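Local coordinates for protein alpha-galacturonidase (Bacillus subtilis, PDB 3FEF) that hydrolyses alpha-galacturonides, among them its probable natural substrate alpha-1,4-di-galacturonate, with the help of NAD+ and manganese, at residues L97-I103 with Q430-M435; E139-Y145 with I163-C168; T146-S150 with G203-F207. One frame throughout, in Å; residues are numbered along the deposited sequence.

Contact 1. Residues L97-I103 with Q430-M435; sequences LPERCGI and QLFNDM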
# COMPACT_ATOMS: atom_id res chain seq x y z
N LEU A 97 -32.76 -3.47 -25.52
CA LEU A 97 -32.89 -2.05 -25.89
C LEU A 97 -31.62 -1.46 -26.52
O LEU A 97 -31.68 -0.72 -27.47
CB LEU A 97 -33.35 -1.22 -24.69
CG LEU A 97 -33.81 0.19 -25.07
CD1 LEU A 97 -34.91 0.16 -26.16
CD2 LEU A 97 -34.29 0.96 -23.85
N PRO A 98 -30.44 -1.78 -25.98
CA PRO A 98 -29.28 -1.10 -26.59
C PRO A 98 -29.06 -1.42 -28.07
O PRO A 98 -28.23 -0.79 -28.72
CB PRO A 98 -28.11 -1.61 -25.75
CG PRO A 98 -28.75 -1.93 -24.41
CD PRO A 98 -30.07 -2.54 -24.78
N GLU A 99 -29.78 -2.41 -28.59
CA GLU A 99 -29.65 -2.81 -30.00
C GLU A 99 -30.12 -1.71 -30.93
O GLU A 99 -29.69 -1.64 -32.08
CB GLU A 99 -30.42 -4.11 -30.29
CG GLU A 99 -29.95 -5.28 -29.44
CD GLU A 99 -30.74 -6.57 -29.68
OE1 GLU A 99 -31.73 -6.56 -30.46
OE2 GLU A 99 -30.37 -7.60 -29.06
N ARG A 100 -31.01 -0.86 -30.44
CA ARG A 100 -31.44 0.30 -31.20
C ARG A 100 -30.28 1.26 -31.44
O ARG A 100 -30.32 2.06 -32.36
CB ARG A 100 -32.52 1.05 -30.44
CG ARG A 100 -31.96 2.09 -29.49
CD ARG A 100 -33.11 2.81 -28.85
NE ARG A 100 -32.69 3.82 -27.89
CZ ARG A 100 -33.49 4.30 -26.96
NH1 ARG A 100 -34.73 3.86 -26.87
NH2 ARG A 100 -33.05 5.22 -26.11
N CYS A 101 -29.25 1.19 -30.60
CA CYS A 101 -28.03 1.98 -30.82
C CYS A 101 -26.90 1.14 -31.38
O CYS A 101 -25.75 1.58 -31.38
CB CYS A 101 -27.54 2.61 -29.53
SG CYS A 101 -28.75 3.69 -28.76
N GLY A 102 -27.20 -0.07 -31.81
CA GLY A 102 -26.18 -0.92 -32.43
C GLY A 102 -25.36 -1.78 -31.48
O GLY A 102 -24.36 -2.38 -31.89
N ILE A 103 -25.76 -1.84 -30.22
CA ILE A 103 -25.04 -2.60 -29.21
C ILE A 103 -25.69 -3.95 -28.95
O ILE A 103 -26.84 -4.00 -28.50
CB ILE A 103 -24.97 -1.83 -27.88
CG1 ILE A 103 -24.19 -0.52 -28.07
CG2 ILE A 103 -24.35 -2.71 -26.78
CD1 ILE A 103 -24.28 0.42 -26.91
N GLN A 430 -29.47 9.07 -23.51
CA GLN A 430 -30.85 8.76 -23.80
C GLN A 430 -31.11 7.26 -23.58
O GLN A 430 -32.07 6.87 -22.89
CB GLN A 430 -31.21 9.19 -25.22
CG GLN A 430 -32.68 9.01 -25.56
CD GLN A 430 -33.56 9.97 -24.79
OE1 GLN A 430 -33.44 11.18 -24.94
NE2 GLN A 430 -34.45 9.44 -23.94
N LEU A 431 -30.26 6.41 -24.15
CA LEU A 431 -30.33 4.98 -23.86
C LEU A 431 -30.34 4.71 -22.35
O LEU A 431 -31.21 4.01 -21.85
CB LEU A 431 -29.16 4.23 -24.53
CG LEU A 431 -29.06 2.72 -24.24
CD1 LEU A 431 -30.32 2.02 -24.67
CD2 LEU A 431 -27.86 2.13 -24.94
N PHE A 432 -29.38 5.28 -21.62
CA PHE A 432 -29.26 5.04 -20.19
C PHE A 432 -30.55 5.40 -19.44
O PHE A 432 -31.06 4.61 -18.66
CB PHE A 432 -28.06 5.81 -19.63
CG PHE A 432 -27.89 5.73 -18.12
CD1 PHE A 432 -27.28 4.64 -17.52
CD2 PHE A 432 -28.27 6.79 -17.30
CE1 PHE A 432 -27.09 4.59 -16.13
CE2 PHE A 432 -28.09 6.75 -15.92
CZ PHE A 432 -27.51 5.65 -15.33
N ASN A 433 -31.07 6.60 -19.67
CA ASN A 433 -32.32 7.02 -19.03
C ASN A 433 -33.52 6.13 -19.38
O ASN A 433 -34.35 5.84 -18.53
CB ASN A 433 -32.64 8.48 -19.38
CG ASN A 433 -31.64 9.45 -18.76
OD1 ASN A 433 -31.04 9.17 -17.72
ND2 ASN A 433 -31.47 10.61 -19.39
N ASP A 434 -33.59 5.68 -20.63
CA ASP A 434 -34.66 4.77 -21.04
C ASP A 434 -34.59 3.45 -20.28
O ASP A 434 -35.62 2.88 -19.90
CB ASP A 434 -34.61 4.52 -22.55
CG ASP A 434 -35.08 5.71 -23.36
OD1 ASP A 434 -35.75 6.58 -22.77
OD2 ASP A 434 -34.78 5.81 -24.57
N MSE A 435 -33.37 2.98 -20.04
CA MSE A 435 -33.15 1.70 -19.37
C MSE A 435 -33.44 1.80 -17.88
O MSE A 435 -33.85 0.83 -17.26
CB MSE A 435 -31.72 1.19 -19.61
CG MSE A 435 -31.46 0.79 -21.04
SE MSE A 435 -29.64 0.21 -21.34
CE MSE A 435 -29.74 -1.61 -20.61
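L431 pushes its forked end against P98 and shows how one leucine can fill the seam between a helix and a loop. L431 CD1 lies 3.8 Å from P98 CA, while L431 CD2 meets P98 CB at the same distance and reaches on, less closely, to C101 SG and I103 CD1. Its CG stands anti to the backbone N (chi1 176°), which carries both methyls off the helix and onto the loop. L97 lies alongside L431, the two chains pointing opposite ways, with L97 CG 4.0 Å from L431 CD1. The selenomethionine M435 closes this packed end: its chain bends at chi3 and brings M435 SE to 3.8 Å from P98 CG. P98, I103, L431 and M435 are buried, and P113 of helix 112-136 backs the first two.

The other half faces solvent and is held by charge. R100 runs extended from CG to NE toward the helix and D434, and its guanidinium stands almost perpendicular to the carboxylate (87°), with L431 CD1 over one face. NH2 and NH1 of R100 share the single oxygen D434 OD2 in a salt bridge; the modelled NH2 distance is improbably short, and the NH1 bond is weak. Q430 NE2 adds a weak bond to D434 OD1, 3.4 Å away. Far from the annotated sites, this is a helix-to-loop junction, apolar inside and ionic on its solvent side, that seats helix 425-435 on the loop following helix 88-96.

Contact 2. Residues E139-Y145 with I163-C168; sequences ESWVINY and IKAIGC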
# COMPACT_ATOMS: atom_id res chain seq x y z
N GLU A 139 -23.06 -14.42 12.00
CA GLU A 139 -21.93 -15.31 12.00
C GLU A 139 -22.05 -16.41 10.94
O GLU A 139 -21.20 -17.27 10.86
CB GLU A 139 -21.73 -15.94 13.39
CG GLU A 139 -21.39 -14.95 14.50
CD GLU A 139 -19.89 -14.86 14.77
OE1 GLU A 139 -19.08 -15.05 13.82
OE2 GLU A 139 -19.50 -14.60 15.93
N SER A 140 -23.10 -16.39 10.14
CA SER A 140 -23.23 -17.41 9.10
C SER A 140 -22.26 -17.16 7.95
O SER A 140 -21.80 -16.02 7.75
CB SER A 140 -24.65 -17.42 8.55
OG SER A 140 -25.02 -16.10 8.17
N TRP A 141 -21.94 -18.21 7.20
CA TRP A 141 -21.28 -18.03 5.91
C TRP A 141 -22.33 -17.83 4.83
O TRP A 141 -23.35 -18.50 4.82
CB TRP A 141 -20.35 -19.21 5.59
CG TRP A 141 -19.08 -19.06 6.28
CD1 TRP A 141 -18.72 -19.56 7.53
CD2 TRP A 141 -17.96 -18.29 5.83
NE1 TRP A 141 -17.46 -19.15 7.85
CE2 TRP A 141 -16.97 -18.37 6.82
CE3 TRP A 141 -17.71 -17.55 4.66
CZ2 TRP A 141 -15.73 -17.74 6.68
CZ3 TRP A 141 -16.49 -16.92 4.54
CH2 TRP A 141 -15.51 -17.02 5.54
N VAL A 142 -22.07 -16.88 3.93
CA VAL A 142 -23.00 -16.49 2.87
C VAL A 142 -22.41 -16.91 1.53
O VAL A 142 -21.29 -16.54 1.21
CB VAL A 142 -23.18 -14.95 2.87
CG1 VAL A 142 -24.23 -14.53 1.86
CG2 VAL A 142 -23.57 -14.46 4.26
N ILE A 143 -23.13 -17.70 0.75
CA ILE A 143 -22.67 -18.02 -0.59
C ILE A 143 -23.58 -17.38 -1.61
O ILE A 143 -24.72 -17.75 -1.74
CB ILE A 143 -22.61 -19.55 -0.84
CG1 ILE A 143 -21.86 -20.25 0.30
CG2 ILE A 143 -21.96 -19.84 -2.21
CD1 ILE A 143 -21.83 -21.78 0.14
N ASN A 144 -23.06 -16.41 -2.35
CA ASN A 144 -23.84 -15.75 -3.39
C ASN A 144 -23.64 -16.37 -4.77
O ASN A 144 -22.52 -16.58 -5.23
CB ASN A 144 -23.51 -14.25 -3.42
CG ASN A 144 -24.30 -13.51 -4.49
OD1 ASN A 144 -25.49 -13.73 -4.67
ND2 ASN A 144 -23.63 -12.62 -5.21
N TYR A 145 -24.76 -16.63 -5.45
CA TYR A 145 -24.77 -17.18 -6.78
C TYR A 145 -25.34 -16.18 -7.78
O TYR A 145 -25.32 -16.44 -8.99
CB TYR A 145 -25.66 -18.42 -6.82
CG TYR A 145 -25.05 -19.64 -6.21
CD1 TYR A 145 -23.98 -20.29 -6.83
CD2 TYR A 145 -25.54 -20.16 -5.02
CE1 TYR A 145 -23.41 -21.42 -6.28
CE2 TYR A 145 -24.98 -21.29 -4.46
CZ TYR A 145 -23.91 -21.91 -5.10
OH TYR A 145 -23.36 -23.04 -4.56
N ILE A 163 -19.38 -9.07 7.28
CA ILE A 163 -20.05 -10.23 6.75
C ILE A 163 -19.03 -11.30 6.30
O ILE A 163 -17.93 -10.98 5.87
CB ILE A 163 -20.94 -9.84 5.57
CG1 ILE A 163 -21.99 -10.92 5.31
CG2 ILE A 163 -20.09 -9.56 4.34
CD1 ILE A 163 -22.97 -10.57 4.18
N LYS A 164 -19.42 -12.56 6.38
CA LYS A 164 -18.62 -13.67 5.87
C LYS A 164 -19.24 -14.21 4.59
O LYS A 164 -20.04 -15.13 4.63
CB LYS A 164 -18.54 -14.76 6.92
CG LYS A 164 -17.73 -14.33 8.12
CD LYS A 164 -18.31 -14.93 9.41
CE LYS A 164 -17.69 -16.26 9.73
NZ LYS A 164 -18.60 -16.98 10.63
N ALA A 165 -18.85 -13.62 3.46
CA ALA A 165 -19.48 -13.93 2.19
C ALA A 165 -18.52 -14.27 1.07
O ALA A 165 -17.48 -13.62 0.88
CB ALA A 165 -20.38 -12.76 1.75
N ILE A 166 -18.91 -15.27 0.28
CA ILE A 166 -18.23 -15.53 -0.98
C ILE A 166 -19.25 -15.58 -2.11
O ILE A 166 -20.43 -15.82 -1.89
CB ILE A 166 -17.49 -16.84 -0.95
CG1 ILE A 166 -18.48 -18.01 -0.91
CG2 ILE A 166 -16.59 -16.90 0.30
CD1 ILE A 166 -17.80 -19.36 -0.69
N GLY A 167 -18.77 -15.34 -3.32
CA GLY A 167 -19.56 -15.56 -4.52
C GLY A 167 -19.02 -16.79 -5.24
O GLY A 167 -17.79 -16.99 -5.33
N CYS A 168 -19.95 -17.61 -5.75
CA CYS A 168 -19.61 -18.84 -6.48
C CYS A 168 -20.13 -18.86 -7.91
O CYS A 168 -21.25 -18.46 -8.19
CB CYS A 168 -20.16 -20.08 -5.77
SG CYS A 168 -19.19 -20.50 -4.36
O HOH W 1 -21.79 -13.34 7.93
O HOH W 2 -23.06 -17.92 -10.05
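K164 sets its CB over the indole face of W141, then bends and hooks back to the backbone of E139. K164 CB sits 3.6 Å from the centroid of the six-membered ring of W141, a CH-pi contact only 9° off the normal, and K164 CE passes W141 NE1 at 3.5 Å. Bends at chi2 and chi3 (90°) then bring K164 NZ to E139 O at 2.6 Å, above the carbonyl plane; E139 OE1 gives a long salt bridge. N371 OD1 takes bonds from both K164 NZ and W141 NE1. With W141 replaced by an alanine, the K164 chain is likely to lose its aromatic support, and N371 OD1 one of its two donors. Beyond this corner the segments run as neighbouring parallel strands of the Rossmann-type sheet, joined by the beta-alpha-beta crossover through helix 149-159. The backbone bonds alternate: V142 N to K164 O, I166 N to V142 O, N144 N to I166 O (2.7 Å) and C168 N to N144 O. V142 and A165 face that helix, whereas I143 and I166 face helix 328-335. Past the strand ends, Y145 CE1 touches C168 CB at 3.6 Å, and one water bridges Y145 O and C168 O.

Contact 3. Residues T146-S150 with G203-F207; sequences TNPMS and GINHF. With MG (magnesium ion), chain G.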
# COMPACT_ATOMS: atom_id res chain seq x y z
N THR A 146 -25.85 -15.06 -7.28
CA THR A 146 -26.55 -14.09 -8.13
C THR A 146 -25.60 -13.22 -8.97
O THR A 146 -24.53 -12.84 -8.49
CB THR A 146 -27.40 -13.13 -7.28
OG1 THR A 146 -28.24 -13.86 -6.37
CG2 THR A 146 -28.25 -12.26 -8.17
N ASN A 147 -26.00 -12.90 -10.20
CA ASN A 147 -25.30 -11.95 -11.05
C ASN A 147 -26.01 -10.59 -11.05
O ASN A 147 -27.24 -10.54 -10.94
CB ASN A 147 -25.24 -12.49 -12.47
CG ASN A 147 -24.38 -13.73 -12.57
OD1 ASN A 147 -23.29 -13.78 -12.01
ND2 ASN A 147 -24.86 -14.72 -13.28
N PRO A 148 -25.27 -9.48 -11.23
CA PRO A 148 -23.82 -9.33 -11.49
C PRO A 148 -22.99 -9.58 -10.23
O PRO A 148 -23.10 -8.84 -9.24
CB PRO A 148 -23.68 -7.88 -11.95
CG PRO A 148 -24.82 -7.17 -11.31
CD PRO A 148 -25.96 -8.18 -11.23
N MSE A 149 -22.17 -10.62 -10.29
CA MSE A 149 -21.51 -11.19 -9.13
C MSE A 149 -20.66 -10.19 -8.33
O MSE A 149 -20.78 -10.09 -7.12
CB MSE A 149 -20.61 -12.31 -9.60
CG MSE A 149 -19.70 -12.81 -8.53
SE MSE A 149 -20.52 -14.36 -7.75
CE MSE A 149 -19.90 -15.66 -8.97
N SER A 150 -19.81 -9.47 -9.04
CA SER A 150 -18.89 -8.53 -8.42
C SER A 150 -19.59 -7.37 -7.71
O SER A 150 -19.17 -6.95 -6.65
CB SER A 150 -17.92 -8.00 -9.48
OG SER A 150 -17.25 -9.09 -10.10
N GLY A 203 -8.84 -13.22 -11.74
CA GLY A 203 -9.57 -12.25 -12.54
C GLY A 203 -10.78 -11.74 -11.78
O GLY A 203 -10.77 -11.65 -10.55
N ILE A 204 -11.81 -11.38 -12.50
CA ILE A 204 -13.07 -11.03 -11.88
C ILE A 204 -14.07 -11.99 -12.53
O ILE A 204 -13.79 -12.56 -13.59
CB ILE A 204 -13.46 -9.58 -12.19
CG1 ILE A 204 -13.48 -9.35 -13.70
CG2 ILE A 204 -12.48 -8.61 -11.52
CD1 ILE A 204 -13.75 -7.89 -14.10
N ASN A 205 -15.22 -12.18 -11.89
CA ASN A 205 -16.22 -13.14 -12.37
C ASN A 205 -16.56 -13.01 -13.86
O ASN A 205 -16.77 -11.91 -14.37
CB ASN A 205 -17.49 -13.04 -11.51
CG ASN A 205 -18.50 -14.14 -11.82
OD1 ASN A 205 -18.21 -15.35 -11.69
ND2 ASN A 205 -19.66 -13.74 -12.27
N HIS A 206 -16.63 -14.14 -14.56
CA HIS A 206 -16.85 -14.19 -16.02
C HIS A 206 -15.71 -13.62 -16.86
O HIS A 206 -15.79 -13.60 -18.09
CB HIS A 206 -18.18 -13.53 -16.42
CG HIS A 206 -19.38 -14.25 -15.90
ND1 HIS A 206 -20.61 -13.65 -15.73
CD2 HIS A 206 -19.52 -15.52 -15.45
CE1 HIS A 206 -21.46 -14.54 -15.24
NE2 HIS A 206 -20.83 -15.68 -15.07
N PHE A 207 -14.65 -13.15 -16.20
CA PHE A 207 -13.46 -12.64 -16.88
C PHE A 207 -12.24 -13.16 -16.10
O PHE A 207 -11.42 -12.38 -15.61
CB PHE A 207 -13.48 -11.11 -16.91
CG PHE A 207 -12.52 -10.50 -17.92
CD1 PHE A 207 -12.60 -10.83 -19.27
CD2 PHE A 207 -11.56 -9.58 -17.51
CE1 PHE A 207 -11.73 -10.25 -20.21
CE2 PHE A 207 -10.68 -9.02 -18.42
CZ PHE A 207 -10.77 -9.35 -19.78
MG MG G . -21.38 -17.49 -13.76
O HOH W 3 -21.60 -15.92 -12.05
O HOH W 4 -15.28 -10.79 -9.26
O HOH W 5 -17.33 -9.48 -12.98
O HOH W 6 -22.01 -19.04 -15.40
O HOH W 7 -22.18 -19.36 -12.54
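M149 and N205 cross at about a right angle, the selenomethionine curling round the asparagine. With chi1 at 170° the M149 chain leaves on the side of its carbonyl carbon, and bends at chi2 and chi3 fold it back, so that CB, CG and CE all border N205; M149 CG lies 3.7 Å from N205 CB. N205 also lies next to H206, its neighbour in the chain. The amide planes of N205 and N147 are only 25° apart, whereas the N147 amide and the H206 ring are inclined by 57°. N147 OD1 comes within 3.8 Å of H206 CE1, and a water on the metal donates to N147 OD1 at 2.7 Å. H206 binds the magnesium ion through NE2 at 2.3 Å, while H206 ND1 bonds to T110 OG1, which would help fix the rotation of the ring. Farther from the metal, S150 OG is tied through two waters to N205 N and N205 O, on a type II beta turn running from I204 to F207. C169 and three waters complete the metal's ligands. This is the metal site of a family 4 glycoside hydrolase, where the ion is probably manganese in the working enzyme and N147, by similarity, binds substrate.

In the fold
Contacts 2 and 3 adjoin, whereas contact 1 lies apart. The centres of contacts 2 and 3 are about 14 Å apart, and M149 joins them: M149 CE lies 3.2 Å from C168 O and M149 SE 3.6 Å from G167 CA. Strand 141-144 runs on into the N147 loop, and strand 164-167 leads to C169, so the carboxyl ends of both strands lead toward the metal site, where H206 of contact 3 and C169 bind the ion. Y145 also stacks on W18, in the region that binds NAD+ by similarity. Contact 1 is peripheral, about 12 Å from contact 3 and 19 Å from contact 2 between nearest atoms, and along the chain its closure encloses both.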